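Local coordinates for AB hydrolase-1 domain-containing protein (Parabacteroides distasonis, PDB 4Q34) that is probably an esterase of the alpha/beta hydrolase family, although its natural substrate has not been established, at residues I192-S197 / K239-I244; V86-R91 / D158-L163; G202-P207 / K223-E228; N114-G119 / T297-S302. All blocks are in the same frame, centred on the assembly; numbering follows the deposited sequence. Where two conformers were deposited one is given.

In the fold
Contacts 1 and 2 both belong to the main mixed sheet of the alpha/beta hydrolase fold: contact 1 joins two of its parallel strands edge to edge, whereas contact 2 seats helix 153-167 against the end of strand 83-87. Their centres lie about 18 Å apart. Contact 3 is a separate two-strand parallel pair within the chain between the strands of contact 1, its centre, about 17 Å from that of the chain, the outermost of the four. Contacts 2 and 4 are buried throughout, contact 1 is mostly so, and contact 3 alone includes exposed residues. Backbone bonds dominate contacts 1 and 3, apolar packing and a water contact 2, and aromatic rings with nearby charges contact 4.

Contact 1. Residues I192-S197 / K239-I244; sequences IKAIAS and KVPIVI
Methyl meets methyl where Ala-196 CB touches Val-243 CG1 at 3.5 Å, on one face of two neighbouring parallel strands in the central sheet of the alpha/beta hydrolase fold. The torsion of Val-243 (chi1 67°) sets CG1 between its backbone N and carbonyl carbon, the rotamer that turns this branch to the alanine. Leu-313 and Trp-316 of helix 306-319 cover this face. On the other, Ile-195 lies beside Ile-242, with CB to CG1 at 4.3 Å, and both rest on Trp-183 of helix 178-185, so the pair is sandwiched between helical layers. Farther out, toward the N-terminal ends of the two segments, Val-240 CG1 packs on Ile-192 O at 3.5 Å and Pro-241 CD lies 3.3 Å from Lys-193 O. The strand directions differ by only 2°, and the polar seam shows the alternation expected of parallel pairing: Ile-195 N donates to Pro-241 O (3.1 Å), and Ile-195 O accepts from Val-243 N (3.0 Å) in the carbonyl plane. Ser-197 sends its OG to Thr-174 on the next strand, while its backbone N donates to Val-243 O at 2.8 Å, with an N-H...O angle of 161°.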
# COMPACT_ATOMS: atom_id res chain seq x y z
N ILE A 192 -4.53 -19.90 -13.42
CA ILE A 192 -5.20 -20.15 -12.13
C ILE A 192 -5.42 -21.65 -11.97
O ILE A 192 -6.20 -22.28 -12.69
CB ILE A 192 -6.53 -19.37 -12.01
CG1 ILE A 192 -6.22 -17.90 -11.79
CG2 ILE A 192 -7.34 -19.90 -10.81
CD1 ILE A 192 -7.38 -16.98 -12.09
N LYS A 193 -4.75 -22.22 -10.98
CA LYS A 193 -4.86 -23.66 -10.75
C LYS A 193 -6.07 -24.04 -9.87
O LYS A 193 -6.48 -25.19 -9.85
CB LYS A 193 -3.58 -24.19 -10.06
CG LYS A 193 -2.30 -24.15 -10.91
CD LYS A 193 -2.27 -25.25 -11.95
CE LYS A 193 -2.10 -26.64 -11.33
NZ LYS A 193 -1.90 -27.63 -12.42
N ALA A 194 -6.57 -23.07 -9.10
CA ALA A 194 -7.58 -23.30 -8.06
C ALA A 194 -7.96 -21.97 -7.49
O ALA A 194 -7.20 -20.99 -7.56
CB ALA A 194 -7.10 -24.24 -6.95
N ILE A 195 -9.15 -21.94 -6.92
CA ILE A 195 -9.65 -20.72 -6.29
C ILE A 195 -10.25 -21.09 -4.94
O ILE A 195 -11.09 -22.00 -4.90
CB ILE A 195 -10.76 -20.03 -7.11
CG1 ILE A 195 -10.27 -19.63 -8.49
CG2 ILE A 195 -11.29 -18.82 -6.36
CD1 ILE A 195 -11.37 -19.19 -9.44
N ALA A 196 -9.81 -20.39 -3.89
CA ALA A 196 -10.45 -20.43 -2.58
C ALA A 196 -11.03 -19.05 -2.32
O ALA A 196 -10.31 -18.05 -2.38
CB ALA A 196 -9.45 -20.77 -1.48
N SER A 197 -12.30 -19.01 -1.95
CA SER A 197 -12.96 -17.74 -1.72
C SER A 197 -13.63 -17.67 -0.36
O SER A 197 -14.43 -18.58 0.01
CB SER A 197 -13.99 -17.45 -2.83
OG SER A 197 -14.47 -16.12 -2.75
N LYS A 239 -13.43 -26.59 -14.30
CA LYS A 239 -12.11 -27.02 -14.76
C LYS A 239 -11.00 -26.90 -13.70
O LYS A 239 -9.91 -27.41 -13.93
CB LYS A 239 -11.74 -26.24 -16.02
CG LYS A 239 -12.62 -26.66 -17.22
CD LYS A 239 -12.29 -25.83 -18.45
CE LYS A 239 -13.30 -26.10 -19.55
NZ LYS A 239 -12.93 -25.36 -20.79
N VAL A 240 -11.27 -26.25 -12.58
CA VAL A 240 -10.30 -26.13 -11.48
C VAL A 240 -11.02 -26.36 -10.17
O VAL A 240 -12.23 -26.08 -10.05
CB VAL A 240 -9.63 -24.74 -11.41
CG1 VAL A 240 -8.93 -24.45 -12.72
CG2 VAL A 240 -10.65 -23.66 -11.10
N PRO A 241 -10.30 -26.87 -9.18
CA PRO A 241 -10.95 -26.97 -7.88
C PRO A 241 -11.27 -25.63 -7.25
O PRO A 241 -10.47 -24.68 -7.31
CB PRO A 241 -9.92 -27.70 -6.99
CG PRO A 241 -8.73 -27.90 -7.80
CD PRO A 241 -8.90 -27.33 -9.19
N ILE A 242 -12.47 -25.53 -6.66
CA ILE A 242 -12.91 -24.33 -6.00
C ILE A 242 -13.43 -24.67 -4.61
O ILE A 242 -14.14 -25.67 -4.45
CB ILE A 242 -14.02 -23.65 -6.81
CG1 ILE A 242 -13.50 -23.23 -8.18
CG2 ILE A 242 -14.59 -22.45 -6.07
CD1 ILE A 242 -14.54 -22.72 -9.15
N VAL A 243 -13.01 -23.88 -3.62
CA VAL A 243 -13.57 -23.97 -2.26
C VAL A 243 -14.10 -22.58 -1.85
O VAL A 243 -13.52 -21.57 -2.16
CB VAL A 243 -12.57 -24.60 -1.23
CG1 VAL A 243 -11.36 -23.69 -1.00
CG2 VAL A 243 -13.25 -24.85 0.12
N ILE A 244 -15.22 -22.58 -1.14
CA ILE A 244 -15.89 -21.37 -0.69
C ILE A 244 -16.16 -21.53 0.80
O ILE A 244 -16.68 -22.57 1.20
CB ILE A 244 -17.19 -21.19 -1.46
CG1 ILE A 244 -16.88 -20.85 -2.93
CG2 ILE A 244 -18.03 -20.07 -0.88
CD1 ILE A 244 -18.03 -21.14 -3.86

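Contact 2. Residues V86-R91 / D158-L163; sequences VDQPRR and DAYAAL
Tyr-160 and Val-86 meet because their first torsions aim them at each other: at chi1 -77° the tyrosine CG stands opposite its own carbonyl carbon, and at chi1 -179° Val-86 CG1 lies anti to its backbone nitrogen and CG2 anti to its carbonyl carbon, which turns these branches to Tyr-160 and Leu-163 of helix 153-167. Val-86 CG1 lies against the phenol end of the ring, 3.6 Å from Tyr-160 CE1. The other branch, CG2, meets Leu-163 CD2 tip to tip at 3.7 Å, one helical turn along from the tyrosine. Gln-88 CB approaches obliquely from the same side of the ring plane as Val-86, 3.9 Å from Tyr-160 CE2. Pro-89, second residue of a type II turn from Gln-88 to Arg-91, sets its CG 3.6 Å from Ala-159 CB, packing the turn on the helix as well. This is helix-on-sheet packing of the alpha/beta hydrolase fold; Ala-34 and Val-50 of adjoining strands and the ring of Phe-172 extend the apolar surroundings. One water joins the two segments, 2.7 Å from both Gln-88 OE1 and Tyr-160 OH. A phenylalanine in place of Tyr-160 would keep the ring but would probably leave that water without one of its partners and weaken the link to Gln-88. With no direct hydrogen bond crossing the interface, cohesion rests on close apolar contact, and the buried phenol oxygen is served by the water.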
# COMPACT_ATOMS: atom_id res chain seq x y z
N VAL A 86 -2.15 -8.04 -3.08
CA VAL A 86 -2.47 -7.12 -4.16
C VAL A 86 -3.38 -6.01 -3.65
O VAL A 86 -4.29 -6.27 -2.83
CB VAL A 86 -3.15 -7.90 -5.33
CG1 VAL A 86 -3.47 -6.95 -6.48
CG2 VAL A 86 -2.29 -9.10 -5.79
N ASP A 87 -3.15 -4.78 -4.15
CA ASP A 87 -4.13 -3.71 -4.16
C ASP A 87 -4.61 -3.60 -5.62
O ASP A 87 -3.83 -3.32 -6.55
CB ASP A 87 -3.55 -2.41 -3.74
CG ASP A 87 -2.96 -2.46 -2.34
OD1 ASP A 87 -3.49 -3.11 -1.41
OD2 ASP A 87 -1.92 -1.77 -2.15
N GLN A 88 -5.88 -3.91 -5.83
CA GLN A 88 -6.45 -3.98 -7.13
C GLN A 88 -6.50 -2.58 -7.72
O GLN A 88 -6.34 -1.61 -6.99
CB GLN A 88 -7.85 -4.62 -7.08
CG GLN A 88 -8.96 -3.65 -6.72
CD GLN A 88 -10.31 -4.27 -6.43
OE1 GLN A 88 -10.54 -5.48 -6.53
NE2 GLN A 88 -11.25 -3.38 -6.05
N PRO A 89 -6.65 -2.48 -9.05
CA PRO A 89 -6.81 -1.17 -9.73
C PRO A 89 -7.74 -0.23 -8.96
O PRO A 89 -8.81 -0.64 -8.51
CB PRO A 89 -7.41 -1.56 -11.07
CG PRO A 89 -6.83 -2.90 -11.33
CD PRO A 89 -6.99 -3.56 -9.98
N ARG A 90 -7.31 1.02 -8.88
CA ARG A 90 -8.07 2.13 -8.28
C ARG A 90 -8.20 2.07 -6.76
O ARG A 90 -9.03 2.76 -6.21
CB ARG A 90 -9.47 2.24 -8.91
CG ARG A 90 -9.40 2.29 -10.42
CD ARG A 90 -10.77 2.16 -11.09
NE ARG A 90 -10.62 2.27 -12.54
CZ ARG A 90 -11.59 2.03 -13.43
NH1 ARG A 90 -12.81 1.67 -13.04
NH2 ARG A 90 -11.33 2.20 -14.74
N ARG A 91 -7.40 1.23 -6.11
CA ARG A 91 -7.49 1.02 -4.68
C ARG A 91 -6.12 1.18 -4.00
O ARG A 91 -5.10 0.57 -4.40
CB ARG A 91 -8.04 -0.36 -4.40
CG ARG A 91 -8.51 -0.57 -2.97
CD ARG A 91 -9.79 0.20 -2.63
NE ARG A 91 -10.97 -0.19 -3.41
CZ ARG A 91 -11.67 -1.32 -3.28
NH1 ARG A 91 -11.33 -2.30 -2.43
NH2 ARG A 91 -12.73 -1.50 -4.07
N ASP A 158 -8.82 -7.85 -15.27
CA ASP A 158 -7.72 -7.74 -16.20
C ASP A 158 -6.34 -7.66 -15.52
O ASP A 158 -5.36 -8.19 -16.01
CB ASP A 158 -7.86 -6.52 -17.13
CG ASP A 158 -8.83 -6.74 -18.30
OD1 ASP A 158 -9.26 -7.85 -18.58
OD2 ASP A 158 -9.15 -5.72 -18.94
N ALA A 159 -6.26 -6.91 -14.44
CA ALA A 159 -4.98 -6.74 -13.77
C ALA A 159 -4.59 -8.04 -13.09
O ALA A 159 -3.43 -8.44 -13.11
CB ALA A 159 -5.02 -5.59 -12.82
N TYR A 160 -5.54 -8.75 -12.48
CA TYR A 160 -5.18 -10.02 -11.87
C TYR A 160 -4.79 -11.08 -12.92
O TYR A 160 -3.86 -11.86 -12.67
CB TYR A 160 -6.28 -10.56 -10.97
CG TYR A 160 -6.36 -9.90 -9.64
CD1 TYR A 160 -5.53 -10.30 -8.58
CD2 TYR A 160 -7.35 -8.91 -9.36
CE1 TYR A 160 -5.61 -9.73 -7.33
CE2 TYR A 160 -7.44 -8.33 -8.09
CZ TYR A 160 -6.59 -8.77 -7.06
OH TYR A 160 -6.65 -8.20 -5.80
N ALA A 161 -5.42 -11.05 -14.10
CA ALA A 161 -4.99 -11.94 -15.18
C ALA A 161 -3.55 -11.64 -15.61
O ALA A 161 -2.77 -12.59 -15.85
CB ALA A 161 -5.91 -11.85 -16.36
N ALA A 162 -3.20 -10.36 -15.69
CA ALA A 162 -1.84 -9.93 -16.05
C ALA A 162 -0.84 -10.44 -15.00
O ALA A 162 0.25 -10.89 -15.33
CB ALA A 162 -1.76 -8.42 -16.20
N LEU A 163 -1.27 -10.45 -13.75
CA LEU A 163 -0.41 -10.95 -12.69
C LEU A 163 -0.19 -12.46 -12.79
O LEU A 163 0.95 -12.91 -12.70
CB LEU A 163 -1.03 -10.66 -11.32
CG LEU A 163 -0.29 -11.20 -10.10
CD1 LEU A 163 1.18 -10.76 -10.11
CD2 LEU A 163 -1.04 -10.76 -8.83
O HOH W 1 -9.24 -7.52 -5.25

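Contact 3. Residues G202-P207 / K223-E228; sequences GAVPFP and KMEGIE
Val-204 to Phe-206 runs parallel to Gly-226 to Glu-228, the short strand axes 4.5 Å apart at their closest and turned 40° from each other, a marked twist. Three backbone bonds join them: Val-204 N to Glu-225 O at 2.9 Å, Ile-227 N to Val-204 O at 2.8 Å, and Phe-206 N to Ile-227 O at 2.9 Å, the last nearly straight at 176°. Glu-225 is modelled in two conformers; in the one described here its chain bends at chi2 (67°) to bring OE2 within 2.9 Å of Gly-202 N, which approaches from above the carboxylate plane, while OE1 makes a salt bridge with Arg-265. The Val-204 branch CG2 passes the same carboxylate, 3.7 Å from OE2. The CA of Gly-226 sits at the edge of the Phe-206 ring, and a side chain there would probably press on Phe-206 CD1. Among the residues of the opposite face, the Ile-227 side chain lies along the backbone of Ala-203 to Pro-205, with CG1 at 3.7 Å from Val-204 O. The pair belongs to the excursion between strands 192-198 and 242-246, a place where alpha/beta hydrolases commonly carry cap insertions. Helix 257-277 backs it, with Trp-272 edge-to-face with Phe-206 and bonded to Pro-205 O, while Trp-183 and Pro-180 of helix 178-185 meet Pro-205 and Ala-203.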
# COMPACT_ATOMS: atom_id res chain seq x y z
N GLY A 202 -21.66 -11.47 -5.14
CA GLY A 202 -21.88 -10.77 -6.38
C GLY A 202 -21.60 -11.63 -7.61
O GLY A 202 -20.67 -12.45 -7.61
N ALA A 203 -22.43 -11.41 -8.62
CA ALA A 203 -22.25 -11.89 -9.99
C ALA A 203 -21.86 -13.37 -10.06
O ALA A 203 -20.82 -13.75 -10.65
CB ALA A 203 -21.26 -11.01 -10.71
N VAL A 204 -22.70 -14.20 -9.47
CA VAL A 204 -22.46 -15.64 -9.48
C VAL A 204 -22.93 -16.16 -10.84
O VAL A 204 -24.05 -15.95 -11.20
CB VAL A 204 -23.21 -16.32 -8.33
CG1 VAL A 204 -22.96 -17.82 -8.36
CG2 VAL A 204 -22.79 -15.70 -6.99
N PRO A 205 -22.05 -16.82 -11.61
CA PRO A 205 -22.45 -17.16 -12.95
C PRO A 205 -23.22 -18.49 -13.07
O PRO A 205 -22.75 -19.54 -12.64
CB PRO A 205 -21.11 -17.23 -13.72
CG PRO A 205 -20.16 -17.70 -12.68
CD PRO A 205 -20.61 -17.05 -11.40
N PHE A 206 -24.39 -18.42 -13.67
CA PHE A 206 -25.19 -19.58 -13.99
C PHE A 206 -25.46 -19.64 -15.50
O PHE A 206 -25.47 -18.59 -16.18
CB PHE A 206 -26.51 -19.50 -13.25
CG PHE A 206 -26.39 -19.67 -11.77
CD1 PHE A 206 -26.18 -18.59 -10.95
CD2 PHE A 206 -26.53 -20.92 -11.21
CE1 PHE A 206 -26.09 -18.75 -9.57
CE2 PHE A 206 -26.40 -21.10 -9.83
CZ PHE A 206 -26.20 -20.01 -9.02
N PRO A 207 -25.74 -20.85 -16.04
CA PRO A 207 -26.09 -20.94 -17.44
C PRO A 207 -27.38 -20.22 -17.74
O PRO A 207 -28.30 -20.21 -16.93
CB PRO A 207 -26.31 -22.44 -17.68
CG PRO A 207 -25.86 -23.13 -16.48
CD PRO A 207 -25.80 -22.14 -15.35
N LYS A 223 -27.79 -4.59 -7.56
CA LYS A 223 -27.36 -5.58 -8.57
C LYS A 223 -28.00 -6.96 -8.28
O LYS A 223 -28.14 -7.34 -7.11
CB LYS A 223 -25.81 -5.70 -8.61
N MSE A 224 -28.44 -7.65 -9.33
CA MSE A 224 -28.89 -9.05 -9.21
C MSE A 224 -27.67 -9.87 -8.87
O MSE A 224 -26.61 -9.67 -9.42
CB MSE A 224 -29.64 -9.59 -10.44
CG MSE A 224 -30.57 -10.73 -10.03
SE MSE A 224 -31.57 -11.53 -11.53
CE MSE A 224 -33.35 -10.79 -11.12
N GLU A 225 -27.83 -10.80 -7.91
CA GLU A 225 -26.71 -11.57 -7.33
C GLU A 225 -26.18 -12.62 -8.28
O GLU A 225 -24.99 -12.86 -8.32
CB GLU A 225 -27.19 -12.29 -6.07
CG GLU A 225 -26.16 -13.21 -5.42
CD GLU A 225 -24.97 -12.47 -4.82
OE1 GLU A 225 -25.09 -11.25 -4.55
OE2 GLU A 225 -23.93 -13.14 -4.58
N GLY A 226 -27.06 -13.31 -8.97
CA GLY A 226 -26.64 -14.25 -10.02
C GLY A 226 -26.66 -13.55 -11.37
O GLY A 226 -27.49 -12.66 -11.59
N ILE A 227 -25.79 -13.98 -12.28
CA ILE A 227 -25.84 -13.53 -13.67
C ILE A 227 -25.90 -14.72 -14.61
O ILE A 227 -25.48 -15.82 -14.26
CB ILE A 227 -24.62 -12.66 -14.04
CG1 ILE A 227 -23.30 -13.43 -13.82
CG2 ILE A 227 -24.66 -11.37 -13.24
CD1 ILE A 227 -22.07 -12.74 -14.41
N GLU A 228 -26.46 -14.52 -15.78
CA GLU A 228 -26.58 -15.55 -16.77
C GLU A 228 -25.39 -15.44 -17.71
O GLU A 228 -25.03 -14.34 -18.15
CB GLU A 228 -27.91 -15.44 -17.51
CG GLU A 228 -29.10 -15.90 -16.69
CD GLU A 228 -30.42 -15.77 -17.45
OE1 GLU A 228 -30.87 -14.62 -17.62
OE2 GLU A 228 -30.98 -16.79 -17.88

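Contact 4. Residues N114-G119 / T297-S302; sequences NRFRVG and THFPMS
Phe-116 and His-298 approach with their CA atoms 4.9 Å apart where helix 109-115 ends in a Schellman motif, Arg-117 adopting positive phi (62°). His-298 N donates to Phe-116 O at 2.9 Å, tilted from the carbonyl plane. On the loop before helix 306-319, Thr-297 forms an ST turn, its OG1 accepting from Phe-299 N at 3.0 Å and also bonding to Asp-303. Three rings cluster above this backbone link. Phe-299 meets Phe-116 in a T-shaped stack, planes at 80°, with Phe-299 CE1 standing 3.5 Å above the centre of the Phe-116 ring. The imidazole of His-298 lies nearly parallel to Phe-116 (14°) but is slid aside, so that contact is limited mainly to His-298 CD2 against Phe-116 CD1 at 3.4 Å; the anti placement of the histidine CG relative to its own N carries the ring there. An alanine in place of Phe-116 would probably leave the edge of Phe-299 without a face to rest on and the imidazole freer to turn. Across the backbone, the Arg-117 guanidinium places one face over His-298 N, 4.0 Å from NH2, while Thr-297 CG2 packs on Arg-117 O. In this alpha/beta hydrolase, His-298 follows the last strand of the main sheet, touches Ser-176 and bonds to Glu-199, an environment consistent with a Ser-His-acid triad. Two donors converge on Glu-199 OE1: Arg-117 NH1 by a salt bridge and His-298 ND1 by a hydrogen bond, these two nitrogens standing 4.5 Å from each other.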
# COMPACT_ATOMS: atom_id res chain seq x y z
N ASN A 114 -22.04 -4.04 11.31
CA ASN A 114 -23.13 -5.00 11.10
C ASN A 114 -22.97 -5.85 9.85
O ASN A 114 -23.11 -7.05 9.89
CB ASN A 114 -24.46 -4.27 11.00
CG ASN A 114 -24.91 -3.69 12.31
OD1 ASN A 114 -24.12 -3.43 13.20
ND2 ASN A 114 -26.21 -3.48 12.43
N ARG A 115 -22.64 -5.20 8.73
CA ARG A 115 -22.46 -5.86 7.44
C ARG A 115 -21.40 -6.96 7.50
O ARG A 115 -21.50 -7.98 6.82
CB ARG A 115 -22.02 -4.82 6.41
CG ARG A 115 -21.66 -5.36 5.05
CD ARG A 115 -22.82 -6.14 4.45
NE ARG A 115 -22.61 -6.42 3.02
CZ ARG A 115 -23.56 -6.96 2.25
NH1 ARG A 115 -24.74 -7.27 2.75
NH2 ARG A 115 -23.32 -7.15 0.96
N PHE A 116 -20.37 -6.72 8.32
CA PHE A 116 -19.27 -7.67 8.52
C PHE A 116 -19.53 -8.73 9.59
O PHE A 116 -18.70 -9.61 9.83
CB PHE A 116 -17.97 -6.91 8.82
CG PHE A 116 -17.45 -6.08 7.65
CD1 PHE A 116 -17.85 -6.37 6.33
CD2 PHE A 116 -16.57 -5.03 7.87
CE1 PHE A 116 -17.34 -5.65 5.27
CE2 PHE A 116 -16.07 -4.31 6.80
CZ PHE A 116 -16.44 -4.63 5.50
N ARG A 117 -20.70 -8.60 10.23
CA ARG A 117 -21.19 -9.53 11.21
C ARG A 117 -20.26 -9.63 12.41
O ARG A 117 -20.05 -10.69 12.99
CB ARG A 117 -21.48 -10.88 10.56
CG ARG A 117 -22.44 -10.81 9.38
CD ARG A 117 -23.14 -12.14 9.03
NE ARG A 117 -22.20 -13.25 9.14
CZ ARG A 117 -21.27 -13.54 8.24
NH1 ARG A 117 -21.16 -12.83 7.13
NH2 ARG A 117 -20.39 -14.50 8.49
N VAL A 118 -19.75 -8.49 12.85
CA VAL A 118 -19.06 -8.42 14.14
C VAL A 118 -20.13 -8.40 15.24
O VAL A 118 -19.92 -8.92 16.31
CB VAL A 118 -18.17 -7.16 14.25
CG1 VAL A 118 -17.44 -7.11 15.58
CG2 VAL A 118 -17.16 -7.14 13.11
N GLY A 119 -21.28 -7.86 14.91
CA GLY A 119 -22.37 -7.73 15.88
C GLY A 119 -23.47 -6.84 15.33
O GLY A 119 -23.46 -6.47 14.17
N THR A 297 -16.66 -14.04 11.61
CA THR A 297 -17.21 -12.87 10.98
C THR A 297 -17.04 -13.02 9.46
O THR A 297 -16.69 -14.06 8.94
CB THR A 297 -16.48 -11.59 11.50
OG1 THR A 297 -15.14 -11.54 10.92
CG2 THR A 297 -16.40 -11.58 13.02
N HIS A 298 -17.36 -11.96 8.75
CA HIS A 298 -17.14 -11.88 7.31
C HIS A 298 -15.67 -11.91 6.96
O HIS A 298 -15.40 -12.15 5.83
CB HIS A 298 -17.77 -10.60 6.81
CG HIS A 298 -17.54 -10.30 5.36
ND1 HIS A 298 -17.99 -11.13 4.36
CD2 HIS A 298 -17.02 -9.22 4.76
CE1 HIS A 298 -17.67 -10.60 3.19
NE2 HIS A 298 -17.07 -9.44 3.41
N PHE A 299 -14.76 -11.68 7.92
CA PHE A 299 -13.30 -11.79 7.68
C PHE A 299 -12.65 -12.96 8.44
O PHE A 299 -11.88 -12.73 9.38
CB PHE A 299 -12.55 -10.54 8.11
CG PHE A 299 -12.82 -9.33 7.30
CD1 PHE A 299 -14.02 -8.67 7.38
CD2 PHE A 299 -11.84 -8.76 6.52
CE1 PHE A 299 -14.27 -7.55 6.64
CE2 PHE A 299 -12.07 -7.61 5.80
CZ PHE A 299 -13.31 -7.00 5.85
N PRO A 300 -12.94 -14.19 8.05
CA PRO A 300 -12.39 -15.32 8.82
C PRO A 300 -10.88 -15.38 8.83
O PRO A 300 -10.28 -15.88 9.79
CB PRO A 300 -12.96 -16.55 8.10
CG PRO A 300 -14.19 -16.06 7.43
CD PRO A 300 -13.88 -14.67 7.02
N MSE A 301 -10.26 -14.84 7.79
CA MSE A 301 -8.79 -14.81 7.69
C MSE A 301 -8.14 -13.94 8.71
O MSE A 301 -6.94 -14.10 8.93
CB MSE A 301 -8.31 -14.41 6.24
CG MSE A 301 -8.49 -12.92 5.88
SE MSE A 301 -10.30 -12.23 5.72
CE MSE A 301 -10.85 -13.33 4.26
N SER A 302 -8.86 -13.00 9.35
CA SER A 302 -8.25 -12.12 10.39
C SER A 302 -8.90 -12.27 11.77
O SER A 302 -8.53 -11.58 12.72
CB SER A 302 -8.24 -10.64 9.94
OG SER A 302 -9.54 -10.15 9.61